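Long-range contacts in DUF6844 domain-containing protein (Francisella tularensis subsp. tularensis, PDB 4QVR), which is of unknown function but carries a DUF6844 domain and is probably exported by way of a putative signal sequence: residues Y115-S120 against V269-Y273; L252-V258 against G314-V320; T366-M372 against Y412-K416. All coordinates share one frame; numbering follows the deposited sequence. Where two conformers were deposited one is given.

Contact 1: residues Y115-S120 against V269-Y273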
ATOM      1  N   TYR A 115      -8.468 -14.135  -4.915  1.00 46.77           N
ATOM      2  CA  TYR A 115      -7.748 -13.856  -3.649  1.00 48.17           C
ATOM      3  C   TYR A 115      -8.686 -13.880  -2.462  1.00 49.57           C
ATOM      4  O   TYR A 115      -9.881 -13.612  -2.608  1.00 49.35           O
ATOM      5  CB  TYR A 115      -7.002 -12.524  -3.736  1.00 50.20           C
ATOM      6  CG  TYR A 115      -6.073 -12.506  -4.903  1.00 52.98           C
ATOM      7  CD1 TYR A 115      -4.858 -13.191  -4.854  1.00 58.10           C
ATOM      8  CD2 TYR A 115      -6.405 -11.836  -6.080  1.00 51.47           C
ATOM      9  CE1 TYR A 115      -4.003 -13.211  -5.946  1.00 59.62           C
ATOM     10  CE2 TYR A 115      -5.552 -11.838  -7.169  1.00 54.02           C
ATOM     11  CZ  TYR A 115      -4.359 -12.531  -7.098  1.00 59.46           C
ATOM     12  OH  TYR A 115      -3.509 -12.551  -8.173  1.00 69.71           O
ATOM     13  N   ASP A 116      -8.151 -14.220  -1.285  1.00 50.78           N
ATOM     14  CA  ASP A 116      -8.969 -14.287  -0.060  1.00 53.08           C
ATOM     15  C   ASP A 116      -9.429 -12.917   0.402  1.00 48.96           C
ATOM     16  O   ASP A 116     -10.421 -12.796   1.119  1.00 50.68           O
ATOM     17  CB  ASP A 116      -8.221 -14.945   1.096  1.00 60.62           C
ATOM     18  CG  ASP A 116      -7.875 -16.405   0.834  1.00 70.87           C
ATOM     19  OD1 ASP A 116      -8.551 -17.094   0.014  1.00 73.04           O
ATOM     20  OD2 ASP A 116      -6.920 -16.867   1.491  1.00 83.46           O
ATOM     21  N   TYR A 117      -8.705 -11.883   0.019  1.00 43.56           N
ATOM     22  CA  TYR A 117      -9.112 -10.531   0.388  1.00 40.41           C
ATOM     23  C   TYR A 117      -8.777  -9.576  -0.748  1.00 38.28           C
ATOM     24  O   TYR A 117      -7.678  -9.629  -1.302  1.00 35.74           O
ATOM     25  CB  TYR A 117      -8.420 -10.081   1.689  1.00 40.10           C
ATOM     26  CG  TYR A 117      -8.707  -8.635   2.089  1.00 37.44           C
ATOM     27  CD1 TYR A 117      -7.986  -7.599   1.532  1.00 37.22           C
ATOM     28  CD2 TYR A 117      -9.718  -8.328   2.966  1.00 38.33           C
ATOM     29  CE1 TYR A 117      -8.256  -6.279   1.842  1.00 35.59           C
ATOM     30  CE2 TYR A 117      -9.995  -7.013   3.308  1.00 40.50           C
ATOM     31  CZ  TYR A 117      -9.256  -5.998   2.749  1.00 36.97           C
ATOM     32  OH  TYR A 117      -9.518  -4.706   3.082  1.00 37.98           O
ATOM     33  N   VAL A 118      -9.733  -8.711  -1.076  1.00 37.13           N
ATOM     34  CA  VAL A 118      -9.540  -7.677  -2.079  1.00 36.79           C
ATOM     35  C   VAL A 118     -10.093  -6.407  -1.489  1.00 36.43           C
ATOM     36  O   VAL A 118     -11.219  -6.378  -0.995  1.00 36.82           O
ATOM     37  CB  VAL A 118     -10.270  -7.991  -3.407  1.00 37.03           C
ATOM     38  CG1 VAL A 118      -9.987  -6.907  -4.450  1.00 37.22           C
ATOM     39  CG2 VAL A 118      -9.828  -9.325  -3.959  1.00 37.43           C
ATOM     40  N   GLY A 119      -9.312  -5.344  -1.567  1.00 38.29           N
ATOM     41  CA  GLY A 119      -9.715  -4.074  -1.023  1.00 35.54           C
ATOM     42  C   GLY A 119      -9.401  -2.932  -1.967  1.00 35.59           C
ATOM     43  O   GLY A 119      -8.624  -3.054  -2.913  1.00 34.16           O
ATOM     44  N   SER A 120     -10.045  -1.821  -1.729  1.00 36.09           N
ATOM     45  CA  SER A 120      -9.770  -0.636  -2.510  1.00 39.45           C
ATOM     46  C   SER A 120      -9.849   0.620  -1.608  1.00 36.32           C
ATOM     47  O   SER A 120     -10.573   0.628  -0.596  1.00 35.29           O
ATOM     48  CB  SER A 120     -10.723  -0.567  -3.700  1.00 38.05           C
ATOM     49  OG  SER A 120     -12.051  -0.467  -3.284  1.00 43.92           O
ATOM     50  N   VAL A 269      -6.323   2.746  -5.262  1.00 32.43           N
ATOM     51  CA  VAL A 269      -5.431   1.593  -5.273  1.00 32.39           C
ATOM     52  C   VAL A 269      -6.285   0.390  -4.923  1.00 30.93           C
ATOM     53  O   VAL A 269      -7.182   0.480  -4.089  1.00 28.83           O
ATOM     54  CB  VAL A 269      -4.242   1.763  -4.307  1.00 32.35           C
ATOM     55  CG1 VAL A 269      -4.729   1.975  -2.894  1.00 34.88           C
ATOM     56  CG2 VAL A 269      -3.293   0.547  -4.364  1.00 33.77           C
ATOM     57  N   VAL A 270      -6.074  -0.681  -5.674  1.00 31.10           N
ATOM     58  CA  VAL A 270      -6.732  -1.944  -5.446  1.00 30.14           C
ATOM     59  C   VAL A 270      -5.627  -2.823  -4.890  1.00 30.61           C
ATOM     60  O   VAL A 270      -4.566  -2.929  -5.499  1.00 28.78           O
ATOM     61  CB  VAL A 270      -7.259  -2.553  -6.772  1.00 30.31           C
ATOM     62  CG1 VAL A 270      -7.765  -3.986  -6.571  1.00 31.26           C
ATOM     63  CG2 VAL A 270      -8.386  -1.720  -7.332  1.00 32.72           C
ATOM     64  N   VAL A 271      -5.871  -3.431  -3.732  1.00 33.08           N
ATOM     65  CA  VAL A 271      -4.908  -4.349  -3.105  1.00 32.14           C
ATOM     66  C   VAL A 271      -5.509  -5.773  -2.954  1.00 35.14           C
ATOM     67  O   VAL A 271      -6.733  -5.943  -2.920  1.00 31.76           O
ATOM     68  CB  VAL A 271      -4.422  -3.858  -1.720  1.00 33.97           C
ATOM     69  CG1 VAL A 271      -3.669  -2.515  -1.802  1.00 31.76           C
ATOM     70  CG2 VAL A 271      -5.564  -3.775  -0.698  1.00 36.89           C
ATOM     71  N   ILE A 272      -4.632  -6.785  -2.917  1.00 34.80           N
ATOM     72  CA  ILE A 272      -5.034  -8.157  -2.701  1.00 37.07           C
ATOM     73  C   ILE A 272      -4.143  -8.707  -1.602  1.00 36.87           C
ATOM     74  O   ILE A 272      -3.041  -8.228  -1.425  1.00 32.25           O
ATOM     75  CB  ILE A 272      -4.796  -9.052  -3.925  1.00 40.42           C
ATOM     76  CG1 ILE A 272      -3.292  -9.147  -4.180  1.00 44.36           C
ATOM     77  CG2 ILE A 272      -5.599  -8.546  -5.096  1.00 39.93           C
ATOM     78  CD1 ILE A 272      -2.890  -9.972  -5.353  1.00 52.67           C
ATOM     79  N   TYR A 273      -4.635  -9.696  -0.858  1.00 38.95           N
ATOM     80  CA  TYR A 273      -3.839 -10.359   0.150  1.00 42.09           C
ATOM     81  C   TYR A 273      -3.462 -11.739  -0.347  1.00 44.48           C
ATOM     82  O   TYR A 273      -4.304 -12.444  -0.888  1.00 44.80           O
ATOM     83  CB  TYR A 273      -4.582 -10.543   1.475  1.00 42.17           C
ATOM     84  CG  TYR A 273      -3.717 -11.319   2.450  1.00 46.00           C
ATOM     85  CD1 TYR A 273      -2.695 -10.701   3.129  1.00 46.59           C
ATOM     86  CD2 TYR A 273      -3.897 -12.688   2.653  1.00 48.31           C
ATOM     87  CE1 TYR A 273      -1.876 -11.406   4.006  1.00 47.14           C
ATOM     88  CE2 TYR A 273      -3.097 -13.396   3.540  1.00 49.72           C
ATOM     89  CZ  TYR A 273      -2.072 -12.741   4.206  1.00 49.90           C
ATOM     90  OH  TYR A 273      -1.237 -13.428   5.070  1.00 54.61           O
TER

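Contact 2: residues L252-V258 against G314-V320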
ATOM      1  N   LEU A 252      -0.706  -6.704  -1.093  1.00 43.64           N
ATOM      2  CA  LEU A 252       0.033  -6.141  -2.210  1.00 45.09           C
ATOM      3  C   LEU A 252      -0.830  -5.293  -3.160  1.00 42.37           C
ATOM      4  O   LEU A 252      -1.962  -5.675  -3.450  1.00 37.27           O
ATOM      5  CB  LEU A 252       0.541  -7.341  -2.977  1.00 52.45           C
ATOM      6  CG  LEU A 252       1.617  -7.241  -4.024  1.00 61.06           C
ATOM      7  CD1 LEU A 252       2.943  -7.002  -3.318  1.00 66.74           C
ATOM      8  CD2 LEU A 252       1.649  -8.547  -4.797  1.00 65.77           C
ATOM      9  N   PRO A 253      -0.306  -4.141  -3.638  1.00 39.56           N
ATOM     10  CA  PRO A 253      -1.109  -3.382  -4.611  1.00 38.55           C
ATOM     11  C   PRO A 253      -1.055  -4.090  -5.936  1.00 38.39           C
ATOM     12  O   PRO A 253      -0.012  -4.665  -6.281  1.00 39.24           O
ATOM     13  CB  PRO A 253      -0.388  -2.028  -4.742  1.00 40.33           C
ATOM     14  CG  PRO A 253       0.792  -2.072  -3.831  1.00 42.03           C
ATOM     15  CD  PRO A 253       0.757  -3.337  -3.019  1.00 40.45           C
ATOM     16  N   ILE A 254      -2.141  -4.071  -6.691  0.70 36.96           N
ATOM     17  CA  ILE A 254      -2.090  -4.711  -8.001  0.70 38.92           C
ATOM     18  C   ILE A 254      -2.463  -3.804  -9.141  0.70 36.97           C
ATOM     19  O   ILE A 254      -2.084  -4.084 -10.271  0.70 37.57           O
ATOM     20  CB  ILE A 254      -2.867  -6.031  -8.063  0.70 42.83           C
ATOM     21  CG1 ILE A 254      -4.324  -5.830  -7.690  0.70 41.73           C
ATOM     22  CG2 ILE A 254      -2.203  -7.065  -7.148  0.70 44.31           C
ATOM     23  CD1 ILE A 254      -5.122  -7.091  -7.908  0.70 47.27           C
ATOM     24  N   LYS A 255      -3.142  -2.698  -8.831  1.00 35.63           N
ATOM     25  CA  LYS A 255      -3.536  -1.742  -9.812  1.00 35.26           C
ATOM     26  C   LYS A 255      -3.802  -0.401  -9.142  1.00 34.22           C
ATOM     27  O   LYS A 255      -4.373  -0.344  -8.052  1.00 34.15           O
ATOM     28  CB  LYS A 255      -4.852  -2.223 -10.430  1.00 41.54           C
ATOM     29  CG  LYS A 255      -5.375  -1.390 -11.602  1.00 41.29           C
ATOM     30  CD  LYS A 255      -4.522  -1.641 -12.837  1.00 43.76           C
ATOM     31  CE  LYS A 255      -4.797  -0.613 -13.912  1.00 46.41           C
ATOM     32  NZ  LYS A 255      -3.843  -0.766 -15.024  1.00 51.56           N
ATOM     33  N   THR A 256      -3.357   0.688  -9.772  1.00 33.04           N
ATOM     34  CA  THR A 256      -3.632   2.022  -9.274  1.00 33.08           C
ATOM     35  C   THR A 256      -4.259   2.790 -10.402  1.00 33.72           C
ATOM     36  O   THR A 256      -4.072   2.418 -11.553  1.00 32.36           O
ATOM     37  CB  THR A 256      -2.387   2.758  -8.813  1.00 34.62           C
ATOM     38  OG1 THR A 256      -1.366   2.638  -9.812  1.00 35.27           O
ATOM     39  CG2 THR A 256      -1.873   2.157  -7.527  1.00 37.21           C
ATOM     40  N   PHE A 257      -4.979   3.861 -10.055  1.00 32.14           N
ATOM     41  CA  PHE A 257      -5.670   4.733 -11.002  1.00 34.18           C
ATOM     42  C   PHE A 257      -5.562   6.188 -10.551  1.00 34.14           C
ATOM     43  O   PHE A 257      -5.546   6.464  -9.349  1.00 31.39           O
ATOM     44  CB  PHE A 257      -7.176   4.434 -11.030  1.00 37.13           C
ATOM     45  CG  PHE A 257      -7.520   3.048 -11.475  1.00 39.05           C
ATOM     46  CD1 PHE A 257      -7.699   2.768 -12.821  1.00 42.16           C
ATOM     47  CD2 PHE A 257      -7.712   2.044 -10.555  1.00 39.19           C
ATOM     48  CE1 PHE A 257      -8.026   1.493 -13.241  1.00 40.79           C
ATOM     49  CE2 PHE A 257      -8.039   0.774 -10.967  1.00 40.07           C
ATOM     50  CZ  PHE A 257      -8.188   0.498 -12.310  1.00 41.65           C
ATOM     51  N   VAL A 258      -5.508   7.112 -11.502  1.00 33.96           N
ATOM     52  CA  VAL A 258      -5.403   8.530 -11.157  1.00 36.61           C
ATOM     53  C   VAL A 258      -6.492   9.339 -11.832  1.00 37.49           C
ATOM     54  O   VAL A 258      -6.847   9.074 -12.970  1.00 36.82           O
ATOM     55  CB  VAL A 258      -4.030   9.132 -11.526  1.00 39.53           C
ATOM     56  CG1 VAL A 258      -3.754   9.048 -13.017  1.00 41.51           C
ATOM     57  CG2 VAL A 258      -3.944  10.579 -11.066  1.00 43.79           C
ATOM     58  N   GLY A 314      -0.740   6.391 -14.513  1.00 39.78           N
ATOM     59  CA  GLY A 314      -1.573   5.941 -13.398  1.00 39.30           C
ATOM     60  C   GLY A 314      -0.940   4.956 -12.483  1.00 36.42           C
ATOM     61  O   GLY A 314      -1.542   4.577 -11.493  1.00 37.66           O
ATOM     62  N   ASP A 315       0.288   4.559 -12.814  1.00 39.26           N
ATOM     63  CA  ASP A 315       1.063   3.615 -12.054  1.00 35.77           C
ATOM     64  C   ASP A 315       1.838   4.240 -10.878  1.00 39.19           C
ATOM     65  O   ASP A 315       2.806   4.998 -11.055  1.00 37.49           O
ATOM     66  CB  ASP A 315       2.057   2.928 -12.964  1.00 38.87           C
ATOM     67  CG  ASP A 315       1.384   2.024 -14.013  1.00 43.47           C
ATOM     68  OD1 ASP A 315       0.291   1.461 -13.733  1.00 39.59           O
ATOM     69  OD2 ASP A 315       1.991   1.846 -15.111  1.00 49.14           O
ATOM     70  N   TYR A 316       1.410   3.862  -9.679  1.00 38.35           N
ATOM     71  CA  TYR A 316       2.002   4.287  -8.429  1.00 36.48           C
ATOM     72  C   TYR A 316       2.293   3.054  -7.540  1.00 35.95           C
ATOM     73  O   TYR A 316       1.663   1.975  -7.701  1.00 34.34           O
ATOM     74  CB  TYR A 316       1.032   5.230  -7.724  1.00 36.37           C
ATOM     75  CG  TYR A 316       1.006   6.598  -8.335  1.00 38.39           C
ATOM     76  CD1 TYR A 316       0.249   6.863  -9.458  1.00 38.81           C
ATOM     77  CD2 TYR A 316       1.766   7.628  -7.803  1.00 38.91           C
ATOM     78  CE1 TYR A 316       0.243   8.126 -10.032  1.00 39.32           C
ATOM     79  CE2 TYR A 316       1.764   8.892  -8.380  1.00 39.61           C
ATOM     80  CZ  TYR A 316       1.006   9.120  -9.502  1.00 38.85           C
ATOM     81  OH  TYR A 316       1.000  10.361 -10.097  1.00 45.95           O
ATOM     82  N   GLY A 317       3.240   3.204  -6.622  1.00 34.01           N
ATOM     83  CA  GLY A 317       3.559   2.142  -5.690  1.00 34.76           C
ATOM     84  C   GLY A 317       4.493   1.094  -6.212  1.00 39.25           C
ATOM     85  O   GLY A 317       5.276   1.348  -7.132  1.00 39.99           O
ATOM     86  N   ILE A 318       4.424  -0.084  -5.591  1.00 41.07           N
ATOM     87  CA  ILE A 318       5.258  -1.214  -5.957  1.00 42.27           C
ATOM     88  C   ILE A 318       4.403  -2.351  -6.497  1.00 41.57           C
ATOM     89  O   ILE A 318       3.179  -2.389  -6.287  1.00 38.73           O
ATOM     90  CB  ILE A 318       6.090  -1.708  -4.754  1.00 46.88           C
ATOM     91  CG1 ILE A 318       5.237  -2.428  -3.706  1.00 46.80           C
ATOM     92  CG2 ILE A 318       6.801  -0.549  -4.105  1.00 49.04           C
ATOM     93  CD1 ILE A 318       4.915  -3.857  -4.071  1.00 47.24           C
ATOM     94  N   ARG A 319       5.047  -3.253  -7.231  1.00 40.71           N
ATOM     95  CA  ARG A 319       4.384  -4.437  -7.777  1.00 42.43           C
ATOM     96  C   ARG A 319       5.342  -5.589  -7.677  1.00 46.18           C
ATOM     97  O   ARG A 319       6.547  -5.392  -7.719  1.00 49.86           O
ATOM     98  CB  ARG A 319       4.047  -4.280  -9.269  1.00 44.22           C
ATOM     99  CG  ARG A 319       3.104  -3.149  -9.651  1.00 42.39           C
ATOM    100  CD  ARG A 319       1.676  -3.352  -9.151  1.00 41.50           C
ATOM    101  NE  ARG A 319       0.905  -2.223  -9.607  1.00 37.63           N
ATOM    102  CZ  ARG A 319       0.823  -1.063  -8.987  1.00 36.77           C
ATOM    103  NH1 ARG A 319       1.397  -0.871  -7.806  1.00 34.74           N
ATOM    104  NH2 ARG A 319       0.126  -0.088  -9.547  1.00 39.93           N
ATOM    105  N   VAL A 320       4.811  -6.793  -7.574  1.00 47.54           N
ATOM    106  CA  VAL A 320       5.638  -7.961  -7.579  1.00 50.77           C
ATOM    107  C   VAL A 320       5.395  -8.664  -8.886  1.00 53.62           C
ATOM    108  O   VAL A 320       4.261  -8.824  -9.317  1.00 50.67           O
ATOM    109  CB  VAL A 320       5.343  -8.924  -6.422  1.00 52.96           C
ATOM    110  CG1 VAL A 320       6.142 -10.203  -6.583  1.00 58.39           C
ATOM    111  CG2 VAL A 320       5.686  -8.270  -5.092  1.00 55.58           C
TER
HETATM  112  O   HOH W   1       1.677  -6.394  -7.474  1.00 49.29           O
HETATM  113  O   HOH W   2      -0.663  -2.514 -12.206  1.00 58.08           O
HETATM  114  O   HOH W   3      -1.359   0.311 -12.022  1.00 44.95           O

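Contact 3: residues T366-M372 against Y412-K416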
ATOM      1  N   THR A 366       8.972   2.300   2.060  1.00 46.47           N
ATOM      2  CA  THR A 366       7.701   2.058   2.698  1.00 48.10           C
ATOM      3  C   THR A 366       7.296   0.553   2.692  1.00 47.30           C
ATOM      4  O   THR A 366       6.682   0.024   3.639  1.00 45.51           O
ATOM      5  CB  THR A 366       6.638   2.881   1.943  1.00 47.75           C
ATOM      6  OG1 THR A 366       7.012   4.260   2.011  1.00 48.50           O
ATOM      7  CG2 THR A 366       5.287   2.697   2.550  1.00 46.35           C
ATOM      8  N   LEU A 367       7.615  -0.114   1.600  1.00 45.75           N
ATOM      9  CA  LEU A 367       7.333  -1.534   1.456  1.00 44.92           C
ATOM     10  C   LEU A 367       8.092  -2.333   2.507  1.00 48.08           C
ATOM     11  O   LEU A 367       7.554  -3.171   3.197  1.00 46.86           O
ATOM     12  CB  LEU A 367       7.804  -2.007   0.080  1.00 43.51           C
ATOM     13  CG  LEU A 367       7.729  -3.511  -0.170  1.00 42.30           C
ATOM     14  CD1 LEU A 367       6.268  -3.943  -0.066  1.00 41.21           C
ATOM     15  CD2 LEU A 367       8.335  -3.836  -1.530  1.00 42.22           C
ATOM     16  N   ILE A 368       9.364  -2.050   2.597  1.00 50.43           N
ATOM     17  CA  ILE A 368      10.242  -2.754   3.518  1.00 55.43           C
ATOM     18  C   ILE A 368       9.849  -2.496   4.968  1.00 55.68           C
ATOM     19  O   ILE A 368       9.800  -3.428   5.767  1.00 57.13           O
ATOM     20  CB  ILE A 368      11.693  -2.393   3.198  1.00 58.30           C
ATOM     21  CG1 ILE A 368      12.026  -2.950   1.810  1.00 56.41           C
ATOM     22  CG2 ILE A 368      12.647  -2.967   4.240  1.00 64.71           C
ATOM     23  CD1 ILE A 368      13.308  -2.425   1.223  1.00 62.00           C
ATOM     24  N   ALA A 369       9.498  -1.249   5.285  1.00 52.28           N
ATOM     25  CA  ALA A 369       9.051  -0.900   6.627  1.00 51.73           C
ATOM     26  C   ALA A 369       7.805  -1.684   6.998  1.00 53.06           C
ATOM     27  O   ALA A 369       7.640  -2.093   8.156  1.00 55.93           O
ATOM     28  CB  ALA A 369       8.759   0.587   6.724  1.00 51.25           C
ATOM     29  N   GLY A 370       6.927  -1.901   6.016  1.00 50.68           N
ATOM     30  CA  GLY A 370       5.660  -2.627   6.253  1.00 49.58           C
ATOM     31  C   GLY A 370       5.823  -4.095   6.608  1.00 49.66           C
ATOM     32  O   GLY A 370       4.911  -4.722   7.124  1.00 49.04           O
ATOM     33  N   GLN A 371       6.994  -4.636   6.316  1.00 55.40           N
ATOM     34  CA  GLN A 371       7.329  -6.023   6.593  1.00 58.10           C
ATOM     35  C   GLN A 371       8.057  -6.027   7.905  1.00 59.71           C
ATOM     36  O   GLN A 371       9.227  -6.365   7.975  1.00 64.22           O
ATOM     37  CB  GLN A 371       8.208  -6.551   5.455  1.00 59.02           C
ATOM     38  CG  GLN A 371       7.521  -6.372   4.099  1.00 62.17           C
ATOM     39  CD  GLN A 371       8.338  -6.884   2.931  1.00 67.83           C
ATOM     40  OE1 GLN A 371       9.500  -7.226   3.072  1.00 64.33           O
ATOM     41  NE2 GLN A 371       7.718  -6.930   1.760  1.00 73.49           N
HETATM   42  N   MSE A 372       7.346  -5.626   8.947  1.00 60.98           N
HETATM   43  CA  MSE A 372       7.917  -5.493  10.291  1.00 67.50           C
HETATM   44  C   MSE A 372       8.033  -6.760  11.083  1.00 68.91           C
HETATM   45  O   MSE A 372       7.328  -7.743  10.831  1.00 64.16           O
HETATM   46  CB  MSE A 372       7.004  -4.582  11.097  1.00 67.00           C
HETATM   47  CG  MSE A 372       5.659  -5.239  11.393  1.00 65.90           C
HETATM   48 SE   MSE A 372       4.455  -3.824  12.027  1.00 69.76          SE
HETATM   49  CE  MSE A 372       3.902  -3.083  10.288  1.00 65.33           C
ATOM     50  N   TYR A 412       4.256   5.397  12.265  1.00 76.59           N
ATOM     51  CA  TYR A 412       5.304   4.383  12.160  1.00 71.73           C
ATOM     52  C   TYR A 412       6.119   4.510  10.891  1.00 70.75           C
ATOM     53  O   TYR A 412       7.325   4.323  10.932  1.00 74.00           O
ATOM     54  CB  TYR A 412       4.697   2.987  12.243  1.00 70.56           C
ATOM     55  CG  TYR A 412       5.638   1.851  11.900  1.00 68.82           C
ATOM     56  CD1 TYR A 412       6.540   1.349  12.844  1.00 72.29           C
ATOM     57  CD2 TYR A 412       5.605   1.255  10.637  1.00 64.64           C
ATOM     58  CE1 TYR A 412       7.396   0.297  12.531  1.00 72.02           C
ATOM     59  CE2 TYR A 412       6.447   0.205  10.312  1.00 63.14           C
ATOM     60  CZ  TYR A 412       7.338  -0.277  11.256  1.00 70.62           C
ATOM     61  OH  TYR A 412       8.185  -1.321  10.926  1.00 72.14           O
ATOM     62  N   TYR A 413       5.489   4.818   9.765  1.00 64.60           N
ATOM     63  CA  TYR A 413       6.261   4.952   8.544  1.00 67.74           C
ATOM     64  C   TYR A 413       7.147   6.195   8.590  1.00 76.95           C
ATOM     65  O   TYR A 413       8.311   6.138   8.202  1.00 80.06           O
ATOM     66  CB  TYR A 413       5.391   4.953   7.277  1.00 66.98           C
ATOM     67  CG  TYR A 413       4.738   3.622   6.944  1.00 62.03           C
ATOM     68  CD1 TYR A 413       5.499   2.469   6.793  1.00 60.23           C
ATOM     69  CD2 TYR A 413       3.366   3.536   6.702  1.00 58.35           C
ATOM     70  CE1 TYR A 413       4.898   1.253   6.477  1.00 57.25           C
ATOM     71  CE2 TYR A 413       2.761   2.333   6.368  1.00 52.48           C
ATOM     72  CZ  TYR A 413       3.531   1.192   6.259  1.00 52.78           C
ATOM     73  OH  TYR A 413       2.934  -0.009   5.941  1.00 49.62           O
ATOM     74  N   LYS A 414       6.614   7.311   9.086  1.00 84.51           N
ATOM     75  CA  LYS A 414       7.402   8.547   9.162  1.00 88.74           C
ATOM     76  C   LYS A 414       8.597   8.408  10.092  1.00 89.63           C
ATOM     77  O   LYS A 414       9.647   8.933   9.790  1.00 90.10           O
ATOM     78  CB  LYS A 414       6.537   9.755   9.563  1.00 94.60           C
ATOM     79  CG  LYS A 414       5.513  10.157   8.495  1.00 95.98           C
ATOM     80  CD  LYS A 414       4.633  11.338   8.903  1.00 99.27           C
ATOM     81  CE  LYS A 414       5.423  12.632   9.032  1.00106.26           C
ATOM     82  NZ  LYS A 414       4.573  13.779   9.449  1.00108.72           N
ATOM     83  N   THR A 415       8.452   7.676  11.197  1.00 91.49           N
ATOM     84  CA  THR A 415       9.559   7.513  12.156  1.00 94.04           C
ATOM     85  C   THR A 415      10.534   6.361  11.883  1.00 94.28           C
ATOM     86  O   THR A 415      11.684   6.456  12.276  1.00102.62           O
ATOM     87  CB  THR A 415       9.069   7.369  13.626  1.00 97.16           C
ATOM     88  OG1 THR A 415       8.324   6.159  13.790  1.00 92.71           O
ATOM     89  CG2 THR A 415       8.218   8.562  14.043  1.00 99.83           C
ATOM     90  N   LYS A 416      10.117   5.286  11.218  1.00 95.19           N
ATOM     91  CA  LYS A 416      11.049   4.170  11.009  1.00 97.03           C
ATOM     92  C   LYS A 416      12.300   4.607  10.259  1.00101.51           C
ATOM     93  O   LYS A 416      12.233   5.375   9.297  1.00102.45           O
ATOM     94  CB  LYS A 416      10.413   2.949  10.330  1.00 96.70           C
ATOM     95  CG  LYS A 416      11.393   1.781  10.301  1.00101.04           C
ATOM     96  CD  LYS A 416      10.747   0.411  10.236  1.00100.86           C
ATOM     97  CE  LYS A 416      11.772  -0.680  10.565  1.00104.88           C
ATOM     98  NZ  LYS A 416      11.194  -2.055  10.623  1.00104.18           N
TER
HETATM   99  O   HOH W   4       4.061  -0.677   3.207  1.00 45.94           O
HETATM  100  O   HOH W   5      11.296  -3.555   8.159  1.00 63.50           O

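Contact 1: residues Y115-S120 against V269-Y273
Gly119 and Val271 face each other as an antiparallel hydrogen-bonded pair, joined by Gly119 N to Val271 O at 3.0 Å and Val271 N to Gly119 O at 2.9 Å, where strands 117-120 and 269-273 run at 162° with axes 4.7 Å apart. The pair joins an edge strand of a three-stranded antiparallel sheet to its central strand, which Leu252 and Ile254 bond from its other side. Val118 with Ile272 and Ser120 with Val270 are the non-hydrogen-bonded pairs, and their side chains lie on one face of the sheet, where Met102 and Ile106 of helix 94-108 pack on Val270. The chain just before the strand contributes Tyr115, which keeps CG beside the backbone N (chi1 -56°) and lays its ring across Ile272, with Ile272 CG2 3.5 Å from Tyr115 CD2. On the other face Tyr117 and Tyr273 meet through their CB atoms at 3.9 Å, and both rings reach Tyr153 of helix 134-159. The Tyr273 hydroxyl is hydrogen-bonded to Asp275, just beyond the end of the strand. Ile272 CD1 makes a CH-pi contact, 3.5 Å from the centroid of the Tyr115 ring and 16° off its normal.

Contact 2: residues L252-V258 against G314-V320
Thr256 OG1 is held by two good hydrogen bonds and a weak third where edge strand 252-258 of one antiparallel sheet passes the approach to edge strand 318-320 of another. The hydroxyl donates to Gly314 O at 2.6 Å, in the carbonyl plane and on a lone pair, and accepts from Tyr316 N at 3.0 Å. The weak bond comes from Arg319 NH2, at the edge of its guanidinium group. The short strands cross at 102° and form no bridge; side chains and waters join them. Bent at chi2 (-68°), the Arg319 chain turns back across Pro253, whose CB lies 3.7 Å from Arg319 NH1. That same nitrogen donates to Tyr316 O and Ile318 O, two bonds that fix how the guanidinium is turned. At the far end the joint is apolar: Leu252 meets Ile318 and Val320 at about right angles, with Leu252 CD1 3.5 Å from Val320 CG2. In the next shell one water joins Arg319 NE to Ile254 O. Asp315 is itself held by a salt bridge to Lys307 and a hydrogen bond to Ser81. A second water accepts from Arg319 NH2 and Thr256 N and lies 2.6 Å from Asp315 OD1.

Contact 3: residues T366-M372 against Y412-K416
Ala369 packs into the angle between Tyr412 and Tyr413, a helix-helix contact in which the C-terminal turn of helix 349-370 meets the last turn of helix 402-415. This is the close part. The methyl CB of Ala369 sits at the edge of the Tyr413 ring, 3.8 Å from CD1, while Thr366 CG2 lies over the centre of one face in a CH-pi contact, 4.2 Å from the centroid. With CG anti to the backbone N (chi1 170°), Tyr412 points its ring toward the end of helix 349-370, and its OH donates to Ala369 O at 2.9 Å, that oxygen lying at the ring's edge. Selenomethionine Met372 adds an oblique Met-aromatic contact, its SE 5.1 Å from the centroid of the Tyr412 ring.

The margins are looser. One water donates both to Thr366 O and to Tyr413 OH, a hydroxyl also bonded to Gln150. On another margin Lys416, extended beyond CG, runs along Ala369, its CD 4.0 Å from Ala369 CB, and its NZ forms a salt bridge with Glu376. Lys416 NZ also donates to Tyr412 OH, which both gives and receives. A second water accepts from Lys416 NZ at 2.9 Å and donates to Ile368 O.

Overall arrangement
Contacts 1 and 2 share one sheet through neighbouring strands: strand 264-273 serves contact 1, its neighbour 251-261 serves contact 2, and their centres lie 12 Å apart. Backbone bonds tie them directly, with Ile272 O 2.8 Å from Leu252 N, and Ile254 CD1 packs against Ile272 CG2. Contact 2 carries this sheet over to the four-stranded one, of which 318-322 is an edge strand. Contact 3 joins helices instead, about 18 Å from contact 2 between centres, and touches it through Leu367, whose CD2 is 4.0 Å from Ile318 CG1. Contact 1 stays apart from contact 3, about 10 Å between nearest atoms, although helix 134-159 reaches all three, through Tyr153, Phe142 and Gln150. No active site is known to relate them to.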